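Local coordinates for protein 4-alpha-glucanotransferase (Corynebacterium glutamicum, PDB 5B68) that is an amylomaltase-type 4-alpha-glucanotransferase, an enzyme of the TIM-barrel class that also carries an N-terminal beta sandwich domain, at residues Asp138-Leu141 with Gly142-Leu146; Pro163-Ser167 with Thr168-Tyr172; Glu320-Gly323 with Leu324-Ala328. All coordinates share one frame; numbering follows the deposited sequence.

Interaction 1. Residues Asp138-Leu141 with Gly142-Leu146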
ATOM      1  N   ASP A 138      18.734  24.960   6.916  1.00 29.05           N
ATOM      2  CA  ASP A 138      18.218  24.685   8.250  1.00 31.86           C
ATOM      3  C   ASP A 138      16.699  24.736   8.392  1.00 30.61           C
ATOM      4  O   ASP A 138      16.200  25.057   9.445  1.00 31.39           O
ATOM      5  CB  ASP A 138      18.875  25.585   9.293  1.00 35.01           C
ATOM      6  CG  ASP A 138      18.483  27.028   9.150  1.00 36.79           C
ATOM      7  OD1 ASP A 138      17.898  27.392   8.129  1.00 36.81           O
ATOM      8  OD2 ASP A 138      18.771  27.803  10.068  1.00 37.72           O
ATOM      9  N   LEU A 139      15.968  24.474   7.323  1.00 24.95           N
ATOM     10  CA  LEU A 139      14.527  24.404   7.423  1.00 22.92           C
ATOM     11  C   LEU A 139      14.099  23.143   8.175  1.00 21.79           C
ATOM     12  O   LEU A 139      14.720  22.113   8.052  1.00 22.64           O
ATOM     13  CB  LEU A 139      13.895  24.420   6.036  1.00 24.23           C
ATOM     14  CG  LEU A 139      14.200  25.607   5.127  1.00 25.01           C
ATOM     15  CD1 LEU A 139      13.460  25.460   3.820  1.00 26.41           C
ATOM     16  CD2 LEU A 139      13.836  26.921   5.774  1.00 25.08           C
ATOM     17  N   PRO A 140      13.031  23.240   8.943  1.00 21.12           N
ATOM     18  CA  PRO A 140      12.481  22.065   9.626  1.00 23.70           C
ATOM     19  C   PRO A 140      11.849  21.149   8.599  1.00 24.29           C
ATOM     20  O   PRO A 140      11.452  21.609   7.512  1.00 23.51           O
ATOM     21  CB  PRO A 140      11.412  22.679  10.567  1.00 23.81           C
ATOM     22  CG  PRO A 140      11.010  23.941   9.930  1.00 25.79           C
ATOM     23  CD  PRO A 140      12.208  24.461   9.197  1.00 24.14           C
ATOM     24  N   LEU A 141      11.628  19.921   9.010  1.00 20.72           N
ATOM     25  CA  LEU A 141      10.814  18.974   8.237  1.00 20.94           C
ATOM     26  C   LEU A 141       9.440  19.528   8.030  1.00 23.46           C
ATOM     27  O   LEU A 141       8.970  20.253   8.866  1.00 26.85           O
ATOM     28  CB  LEU A 141      10.729  17.651   8.984  1.00 22.84           C
ATOM     29  CG  LEU A 141      12.041  16.911   9.229  1.00 23.83           C
ATOM     30  CD1 LEU A 141      11.732  15.563   9.887  1.00 25.89           C
ATOM     31  CD2 LEU A 141      12.783  16.629   7.971  1.00 25.29           C
ATOM     32  N   GLY A 142       8.824  19.238   6.887  1.00 18.91           N
ATOM     33  CA  GLY A 142       7.394  19.475   6.771  1.00 20.06           C
ATOM     34  C   GLY A 142       7.016  20.116   5.473  1.00 17.49           C
ATOM     35  O   GLY A 142       7.734  20.047   4.448  1.00 17.35           O
ATOM     36  N   TRP A 143       5.804  20.661   5.516  1.00 19.15           N
ATOM     37  CA  TRP A 143       5.066  21.080   4.349  1.00 17.09           C
ATOM     38  C   TRP A 143       4.989  22.583   4.292  1.00 21.02           C
ATOM     39  O   TRP A 143       4.103  23.181   4.847  1.00 19.22           O
ATOM     40  CB  TRP A 143       3.655  20.464   4.399  1.00 16.72           C
ATOM     41  CG  TRP A 143       3.744  19.008   4.335  1.00 17.28           C
ATOM     42  CD1 TRP A 143       3.904  18.153   5.371  1.00 17.93           C
ATOM     43  CD2 TRP A 143       3.781  18.220   3.156  1.00 17.71           C
ATOM     44  NE1 TRP A 143       4.015  16.872   4.915  1.00 18.01           N
ATOM     45  CE2 TRP A 143       3.943  16.888   3.551  1.00 16.46           C
ATOM     46  CE3 TRP A 143       3.678  18.509   1.803  1.00 16.01           C
ATOM     47  CZ2 TRP A 143       3.997  15.851   2.639  1.00 19.02           C
ATOM     48  CZ3 TRP A 143       3.732  17.484   0.906  1.00 18.27           C
ATOM     49  CH2 TRP A 143       3.900  16.169   1.320  1.00 19.35           C
ATOM     50  N   HIS A 144       5.968  23.156   3.612  1.00 18.02           N
ATOM     51  CA  HIS A 144       6.129  24.587   3.445  1.00 18.71           C
ATOM     52  C   HIS A 144       5.712  25.072   2.057  1.00 21.28           C
ATOM     53  O   HIS A 144       5.241  24.305   1.253  1.00 19.89           O
ATOM     54  CB  HIS A 144       7.569  24.979   3.745  1.00 19.52           C
ATOM     55  CG  HIS A 144       8.138  24.274   4.932  1.00 20.41           C
ATOM     56  ND1 HIS A 144       7.450  24.147   6.111  1.00 20.37           N
ATOM     57  CD2 HIS A 144       9.295  23.602   5.100  1.00 21.67           C
ATOM     58  CE1 HIS A 144       8.177  23.465   6.969  1.00 21.34           C
ATOM     59  NE2 HIS A 144       9.299  23.116   6.379  1.00 21.84           N
ATOM     60  N   LYS A 145       5.856  26.368   1.825  1.00 19.90           N
ATOM     61  CA  LYS A 145       5.568  26.938   0.536  1.00 21.69           C
ATOM     62  C   LYS A 145       6.611  27.946   0.084  1.00 22.45           C
ATOM     63  O   LYS A 145       7.130  28.684   0.883  1.00 22.44           O
ATOM     64  CB  LYS A 145       4.217  27.626   0.572  1.00 26.65           C
ATOM     65  CG  LYS A 145       3.042  26.678   0.640  1.00 30.91           C
ATOM     66  CD  LYS A 145       1.820  27.324   0.040  1.00 35.24           C
ATOM     67  CE  LYS A 145       0.592  26.453   0.178  1.00 40.96           C
ATOM     68  NZ  LYS A 145      -0.632  27.281   0.046  1.00 42.14           N
ATOM     69  N   LEU A 146       6.857  27.974  -1.215  1.00 20.15           N
ATOM     70  CA  LEU A 146       7.597  29.035  -1.839  1.00 20.56           C
ATOM     71  C   LEU A 146       6.596  29.983  -2.476  1.00 19.81           C
ATOM     72  O   LEU A 146       5.656  29.578  -3.106  1.00 18.79           O
ATOM     73  CB  LEU A 146       8.558  28.514  -2.895  1.00 20.21           C
ATOM     74  CG  LEU A 146       9.899  27.989  -2.425  1.00 19.84           C
ATOM     75  CD1 LEU A 146      10.525  27.068  -3.449  1.00 19.81           C
ATOM     76  CD2 LEU A 146      10.835  29.119  -2.050  1.00 18.87           C
TER
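The imidazole of His144 turns back toward the loop before its strand and presents its NE2 edge to the carbonyl of Pro140. His144 NE2 donates to Pro140 O over 2.9 Å in an almost straight bond (178°), and the oxygen lies in the plane of the ring. From the oxygen's side the geometry is less regular, because the donor stands 37° above the carbonyl plane. The first torsion explains the reach: with CG opposite its own carbonyl carbon (chi1 -41°), the ring leans over the backbone toward the residues before it. The pyrrolidine of Pro140 runs obliquely to the imidazole, its CG 4.0 Å from His144 NE2, so carbon packs beside the hydrogen bond. One face of the His144 ring is met off-centre by Gly142 C, 3.8 Å above the plane. Gly142 takes up extended backbone angles with positive phi, where a side chain would be jammed against the preceding carbonyl oxygen. Leu141 points away overall, although its CB still touches Gly142 N; its side chain packs on Leu496 of helix 487-500. Trp143, next on the strand, also faces that helix, bonding Glu497 through NE1, and makes a cation-pi contact with Arg444. The second ring nitrogen, His144 ND1, is hydrogen-bonded to the backbone N of Glu104. With NE2 donating and ND1 facing an N-H, this buried imidazole is probably neutral, carries its proton on NE2, and has its rotation fixed by two backbone groups from different loops of the beta sandwich.

Interaction 2. Residues Pro163-Ser167 with Thr168-Tyr172; sequences PARLS and TADKY. With SO4 (sulfate ion), chain H.
The chain passes from loop into the first turn of helix 167-174 with Ala169 N bonded to Leu166 O at 3.2 Å, while Lys171 N makes only a weak bond to Ser167 O. Across this turn Arg165 reaches forward to Asp170. Its CG is opposite the backbone N (chi1 -168°) and the chain stays extended as far as NE, which sets the guanidinium beside the helix. There NE and NH1 grip one oxygen side-on, a salt bridge with Arg165 NE 3.0 Å and Arg165 NH1 2.8 Å from Asp170 OD1. Both nitrogens come from the same face of the carboxylate, NE from well above its plane and NH1 nearly along the C-O axis, and the two flat groups are inclined by 43°. Ala169 CB lies over one face of the guanidinium, toward its rim, 3.7 Å from Arg165 NH1. A water completes the corner: it donates to Leu166 O, accepts from Asp170 N at 2.9 Å, and takes a weak bond from Arg165 NE. The hydroxyls of Ser167 and Thr168 look elsewhere, to Glu499 and to Ala503 O. Farther along, Lys171 NZ donates to O3 of a sulfate ion, 2.9 Å away, which Arg177 also binds. Asp170 probably offsets the charge of Arg165 at the start of the helix, where its negative carboxylate would also suit the helix dipole, and the water serves the N-H of Asp170.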
ATOM      1  N   PRO A 163      13.137  13.896   5.720  1.00 19.44           N
ATOM      2  CA  PRO A 163      14.260  13.454   6.573  1.00 19.31           C
ATOM      3  C   PRO A 163      15.284  12.588   5.863  1.00 19.10           C
ATOM      4  O   PRO A 163      14.944  11.751   5.012  1.00 18.80           O
ATOM      5  CB  PRO A 163      13.555  12.707   7.712  1.00 20.40           C
ATOM      6  CG  PRO A 163      12.362  12.131   7.029  1.00 19.85           C
ATOM      7  CD  PRO A 163      11.885  13.202   6.084  1.00 19.75           C
ATOM      8  N   ALA A 164      16.549  12.744   6.249  1.00 19.93           N
ATOM      9  CA  ALA A 164      17.586  11.899   5.711  1.00 20.31           C
ATOM     10  C   ALA A 164      17.362  10.369   6.012  1.00 20.22           C
ATOM     11  O   ALA A 164      17.606   9.556   5.165  1.00 22.93           O
ATOM     12  CB  ALA A 164      18.962  12.377   6.218  1.00 23.08           C
ATOM     13  N   ARG A 165      16.882  10.042   7.226  1.00 19.60           N
ATOM     14  CA  ARG A 165      16.743   8.667   7.658  1.00 20.90           C
ATOM     15  C   ARG A 165      15.659   8.533   8.730  1.00 20.86           C
ATOM     16  O   ARG A 165      15.557   9.330   9.669  1.00 22.95           O
ATOM     17  CB  ARG A 165      18.070   8.192   8.208  1.00 24.18           C
ATOM     18  CG  ARG A 165      18.171   6.663   8.430  1.00 26.03           C
ATOM     19  CD  ARG A 165      19.525   6.298   9.061  1.00 29.54           C
ATOM     20  NE  ARG A 165      19.601   4.869   9.453  1.00 26.42           N
ATOM     21  CZ  ARG A 165      19.736   3.847   8.620  1.00 25.80           C
ATOM     22  NH1 ARG A 165      19.866   2.626   9.137  1.00 29.02           N
ATOM     23  NH2 ARG A 165      19.792   3.993   7.276  1.00 27.17           N
ATOM     24  N   LEU A 166      14.824   7.528   8.557  1.00 19.94           N
ATOM     25  CA  LEU A 166      13.809   7.146   9.533  1.00 20.27           C
ATOM     26  C   LEU A 166      14.493   6.688  10.850  1.00 21.30           C
ATOM     27  O   LEU A 166      15.358   5.813  10.794  1.00 21.31           O
ATOM     28  CB  LEU A 166      13.001   5.966   8.964  1.00 19.27           C
ATOM     29  CG  LEU A 166      12.067   6.358   7.873  1.00 18.98           C
ATOM     30  CD1 LEU A 166      11.651   5.179   7.060  1.00 19.15           C
ATOM     31  CD2 LEU A 166      10.854   7.074   8.465  1.00 19.55           C
ATOM     32  N   SER A 167      14.123   7.290  11.960  1.00 21.51           N
ATOM     33  CA  SER A 167      14.662   6.923  13.302  1.00 24.00           C
ATOM     34  C   SER A 167      14.389   5.472  13.691  1.00 23.69           C
ATOM     35  O   SER A 167      15.241   4.854  14.383  1.00 20.61           O
ATOM     36  CB  SER A 167      14.126   7.881  14.348  1.00 25.06           C
ATOM     37  OG  SER A 167      14.410   9.176  13.960  1.00 22.69           O
ATOM     38  N   THR A 168      13.281   4.873  13.216  1.00 21.23           N
ATOM     39  CA  THR A 168      12.997   3.480  13.562  1.00 20.40           C
ATOM     40  C   THR A 168      14.045   2.497  12.982  1.00 21.68           C
ATOM     41  O   THR A 168      14.183   1.357  13.469  1.00 23.26           O
ATOM     42  CB  THR A 168      11.610   3.033  13.041  1.00 22.36           C
ATOM     43  OG1 THR A 168      11.454   3.461  11.688  1.00 20.43           O
ATOM     44  CG2 THR A 168      10.438   3.576  13.951  1.00 22.88           C
ATOM     45  N   ALA A 169      14.704   2.873  11.886  1.00 19.68           N
ATOM     46  CA  ALA A 169      15.662   1.981  11.199  1.00 22.56           C
ATOM     47  C   ALA A 169      16.783   1.556  12.180  1.00 24.21           C
ATOM     48  O   ALA A 169      16.970   0.356  12.449  1.00 23.61           O
ATOM     49  CB  ALA A 169      16.201   2.642   9.914  1.00 21.79           C
ATOM     50  N   ASP A 170      17.480   2.522  12.760  1.00 22.34           N
ATOM     51  CA  ASP A 170      18.542   2.176  13.724  1.00 26.01           C
ATOM     52  C   ASP A 170      18.014   1.565  15.027  1.00 24.63           C
ATOM     53  O   ASP A 170      18.716   0.731  15.660  1.00 24.90           O
ATOM     54  CB  ASP A 170      19.444   3.370  14.082  1.00 24.91           C
ATOM     55  CG  ASP A 170      20.343   3.835  12.934  1.00 27.24           C
ATOM     56  OD1 ASP A 170      20.432   3.213  11.850  1.00 25.73           O
ATOM     57  OD2 ASP A 170      20.922   4.925  13.129  1.00 30.21           O
ATOM     58  N   LYS A 171      16.805   1.961  15.426  1.00 24.26           N
ATOM     59  CA  LYS A 171      16.201   1.384  16.607  1.00 23.41           C
ATOM     60  C   LYS A 171      16.096  -0.107  16.514  1.00 22.12           C
ATOM     61  O   LYS A 171      16.578  -0.822  17.425  1.00 26.20           O
ATOM     62  CB  LYS A 171      14.850   2.014  16.933  1.00 23.44           C
ATOM     63  CG  LYS A 171      14.164   1.364  18.133  1.00 25.61           C
ATOM     64  CD  LYS A 171      12.867   2.077  18.446  1.00 26.87           C
ATOM     65  CE  LYS A 171      12.083   1.388  19.515  1.00 28.14           C
ATOM     66  NZ  LYS A 171      12.615   1.796  20.819  1.00 28.79           N
ATOM     67  N   TYR A 172      15.432  -0.581  15.486  1.00 20.57           N
ATOM     68  CA  TYR A 172      15.279  -1.995  15.266  1.00 20.75           C
ATOM     69  C   TYR A 172      16.497  -2.770  14.766  1.00 21.19           C
ATOM     70  O   TYR A 172      16.599  -3.945  15.023  1.00 23.22           O
ATOM     71  CB  TYR A 172      13.959  -2.311  14.577  1.00 20.93           C
ATOM     72  CG  TYR A 172      12.830  -1.770  15.407  1.00 19.34           C
ATOM     73  CD1 TYR A 172      12.567  -2.284  16.664  1.00 21.62           C
ATOM     74  CD2 TYR A 172      12.077  -0.702  14.973  1.00 20.55           C
ATOM     75  CE1 TYR A 172      11.561  -1.776  17.448  1.00 20.65           C
ATOM     76  CE2 TYR A 172      11.070  -0.182  15.750  1.00 21.29           C
ATOM     77  CZ  TYR A 172      10.812  -0.720  16.990  1.00 19.94           C
ATOM     78  OH  TYR A 172       9.811  -0.201  17.754  1.00 19.70           O
TER
HETATM   79  S   SO4 H 807      10.586  -0.291  23.480  1.00 52.98           S
HETATM   80  O1  SO4 H 807      11.579   0.280  24.423  1.00 70.91           O
HETATM   81  O2  SO4 H 807       9.334   0.521  23.392  1.00 51.66           O
HETATM   82  O3  SO4 H 807      11.234  -0.346  22.155  1.00 67.61           O
HETATM   83  O4  SO4 H 807      10.229  -1.650  23.952  1.00 49.61           O
HETATM   84  O   HOH W   1      17.833   5.265  11.775  1.00 22.46           O

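Interaction 3. Residues Glu320-Gly323 with Leu324-Ala328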
ATOM      1  N   GLU A 320      -9.930  16.650   8.363  1.00 25.06           N
ATOM      2  CA  GLU A 320      -9.835  15.893   7.113  1.00 25.15           C
ATOM      3  C   GLU A 320     -10.142  16.711   5.862  1.00 25.65           C
ATOM      4  O   GLU A 320      -9.778  16.350   4.753  1.00 24.18           O
ATOM      5  CB  GLU A 320     -10.735  14.625   7.160  1.00 23.88           C
ATOM      6  CG  GLU A 320     -10.326  13.696   8.287  1.00 23.94           C
ATOM      7  CD  GLU A 320      -8.953  13.109   8.098  1.00 24.51           C
ATOM      8  OE1 GLU A 320      -8.314  12.831   9.125  1.00 25.65           O
ATOM      9  OE2 GLU A 320      -8.516  12.875   6.943  1.00 26.51           O
ATOM     10  N   GLY A 321     -10.830  17.839   6.035  1.00 26.82           N
ATOM     11  CA  GLY A 321     -10.944  18.774   4.944  1.00 23.51           C
ATOM     12  C   GLY A 321     -11.702  18.326   3.751  1.00 25.30           C
ATOM     13  O   GLY A 321     -12.588  17.417   3.801  1.00 21.97           O
ATOM     14  N   GLN A 322     -11.355  18.905   2.620  1.00 22.40           N
ATOM     15  CA  GLN A 322     -12.196  18.734   1.485  1.00 21.35           C
ATOM     16  C   GLN A 322     -12.168  17.338   0.883  1.00 22.88           C
ATOM     17  O   GLN A 322     -13.171  16.909   0.270  1.00 22.34           O
ATOM     18  CB  GLN A 322     -11.827  19.752   0.409  1.00 24.15           C
ATOM     19  CG  GLN A 322     -12.749  19.830  -0.811  1.00 26.18           C
ATOM     20  CD  GLN A 322     -14.143  20.294  -0.434  1.00 30.15           C
ATOM     21  OE1 GLN A 322     -15.145  19.762  -0.880  1.00 34.75           O
ATOM     22  NE2 GLN A 322     -14.199  21.255   0.415  1.00 28.47           N
ATOM     23  N   GLY A 323     -11.045  16.640   0.995  1.00 19.82           N
ATOM     24  CA  GLY A 323     -10.986  15.288   0.443  1.00 20.96           C
ATOM     25  C   GLY A 323     -12.042  14.412   1.116  1.00 17.27           C
ATOM     26  O   GLY A 323     -12.533  13.490   0.469  1.00 21.12           O
ATOM     27  N   LEU A 324     -12.294  14.606   2.405  1.00 20.19           N
ATOM     28  CA  LEU A 324     -13.382  13.828   3.127  1.00 22.00           C
ATOM     29  C   LEU A 324     -14.739  14.086   2.492  1.00 20.77           C
ATOM     30  O   LEU A 324     -15.493  13.186   2.162  1.00 20.32           O
ATOM     31  CB  LEU A 324     -13.426  14.139   4.622  1.00 21.15           C
ATOM     32  CG  LEU A 324     -14.540  13.389   5.365  1.00 22.06           C
ATOM     33  CD1 LEU A 324     -14.404  11.856   5.117  1.00 23.40           C
ATOM     34  CD2 LEU A 324     -14.473  13.771   6.784  1.00 23.22           C
ATOM     35  N   ILE A 325     -15.031  15.365   2.305  1.00 21.51           N
ATOM     36  CA  ILE A 325     -16.330  15.734   1.710  1.00 20.95           C
ATOM     37  C   ILE A 325     -16.455  15.185   0.320  1.00 21.13           C
ATOM     38  O   ILE A 325     -17.508  14.673  -0.016  1.00 22.37           O
ATOM     39  CB  ILE A 325     -16.444  17.267   1.643  1.00 21.39           C
ATOM     40  CG1 ILE A 325     -16.469  17.821   3.038  1.00 26.20           C
ATOM     41  CG2 ILE A 325     -17.693  17.666   0.842  1.00 25.10           C
ATOM     42  CD1 ILE A 325     -16.252  19.318   3.146  1.00 26.53           C
ATOM     43  N   ASP A 326     -15.363  15.227  -0.508  1.00 20.98           N
ATOM     44  CA  ASP A 326     -15.376  14.672  -1.849  1.00 21.43           C
ATOM     45  C   ASP A 326     -15.632  13.156  -1.896  1.00 21.20           C
ATOM     46  O   ASP A 326     -16.423  12.648  -2.706  1.00 21.83           O
ATOM     47  CB  ASP A 326     -14.072  14.961  -2.626  1.00 24.53           C
ATOM     48  CG  ASP A 326     -13.827  16.469  -2.889  1.00 30.32           C
ATOM     49  OD1 ASP A 326     -14.760  17.277  -2.785  1.00 26.68           O
ATOM     50  OD2 ASP A 326     -12.657  16.791  -3.166  1.00 30.39           O
ATOM     51  N   PHE A 327     -14.914  12.421  -1.030  1.00 20.91           N
ATOM     52  CA  PHE A 327     -15.082  10.982  -0.946  1.00 21.26           C
ATOM     53  C   PHE A 327     -16.584  10.653  -0.562  1.00 21.79           C
ATOM     54  O   PHE A 327     -17.219   9.808  -1.167  1.00 24.47           O
ATOM     55  CB  PHE A 327     -14.177  10.411   0.143  1.00 21.63           C
ATOM     56  CG  PHE A 327     -14.481   8.964   0.452  1.00 21.10           C
ATOM     57  CD1 PHE A 327     -14.163   8.021  -0.458  1.00 21.78           C
ATOM     58  CD2 PHE A 327     -15.070   8.596   1.654  1.00 22.88           C
ATOM     59  CE1 PHE A 327     -14.420   6.685  -0.199  1.00 22.06           C
ATOM     60  CE2 PHE A 327     -15.328   7.275   1.909  1.00 22.43           C
ATOM     61  CZ  PHE A 327     -15.027   6.338   0.978  1.00 21.57           C
ATOM     62  N   ALA A 328     -17.050  11.313   0.461  1.00 20.77           N
ATOM     63  CA  ALA A 328     -18.381  11.067   1.042  1.00 21.82           C
ATOM     64  C   ALA A 328     -19.485  11.450   0.026  1.00 25.24           C
ATOM     65  O   ALA A 328     -20.490  10.783  -0.063  1.00 25.10           O
ATOM     66  CB  ALA A 328     -18.549  11.842   2.306  1.00 19.24           C
TER
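Ile325 packs against the backbone of Gly321 and the side chain of Gln322, one turn earlier in the same helix. Ile325 CB sits 3.6 Å from Gln322 O. From there the two branches part: Ile325 CG1, opposite the carbonyl carbon (chi1 -65°), heads back to lie 4.0 Å from Gly321 O, whereas CG2 faces the amide end of Gln322. At the tip, Ile325 CD1 stays beside the same amide and skirts Gly321 O at 4.2 Å, while the side chain as a whole also touches Met357 of helix 349-376. The setting is a kink in the long helix 307-338. Gly321 has positive phi (66°), and the N atoms of Gln322 and Gly323 lack bonds to the turn before. Leu324 N reaches Gly321 O only weakly, after which regular i to i+4 bonding resumes, with Asp326 N 2.9 Å from Gln322 O and Phe327 N 3.0 Å from Gly323 O. On another side of the helix, Leu324 CB rests 3.7 Å from Glu320 CB. The carboxylate of Glu320 leads away from this turn to a salt bridge with Arg241, and the ring of Phe327 stacks on Phe242.

How the interactions relate
Followed from the N terminus, the three contacts come in series; each is local, and none encloses or crosses another. Interaction 1 closes the turn that enters strand 142-150 of the beta sandwich. After that strand and its antiparallel partner 153-162, interaction 2 secures the passage into helix 167-174, which precedes strand 177-182 of the parallel barrel sheet. These two touch where Leu141 CD2 lies 3.6 Å from Pro163 N, and both border helix 487-500, so sandwich and barrel meet here. Interaction 3 lies within helix 307-338, about 13 Å from interaction 1 and about 20 Å from interaction 2 between nearest atoms; side chains here pack on helix 349-376, among others.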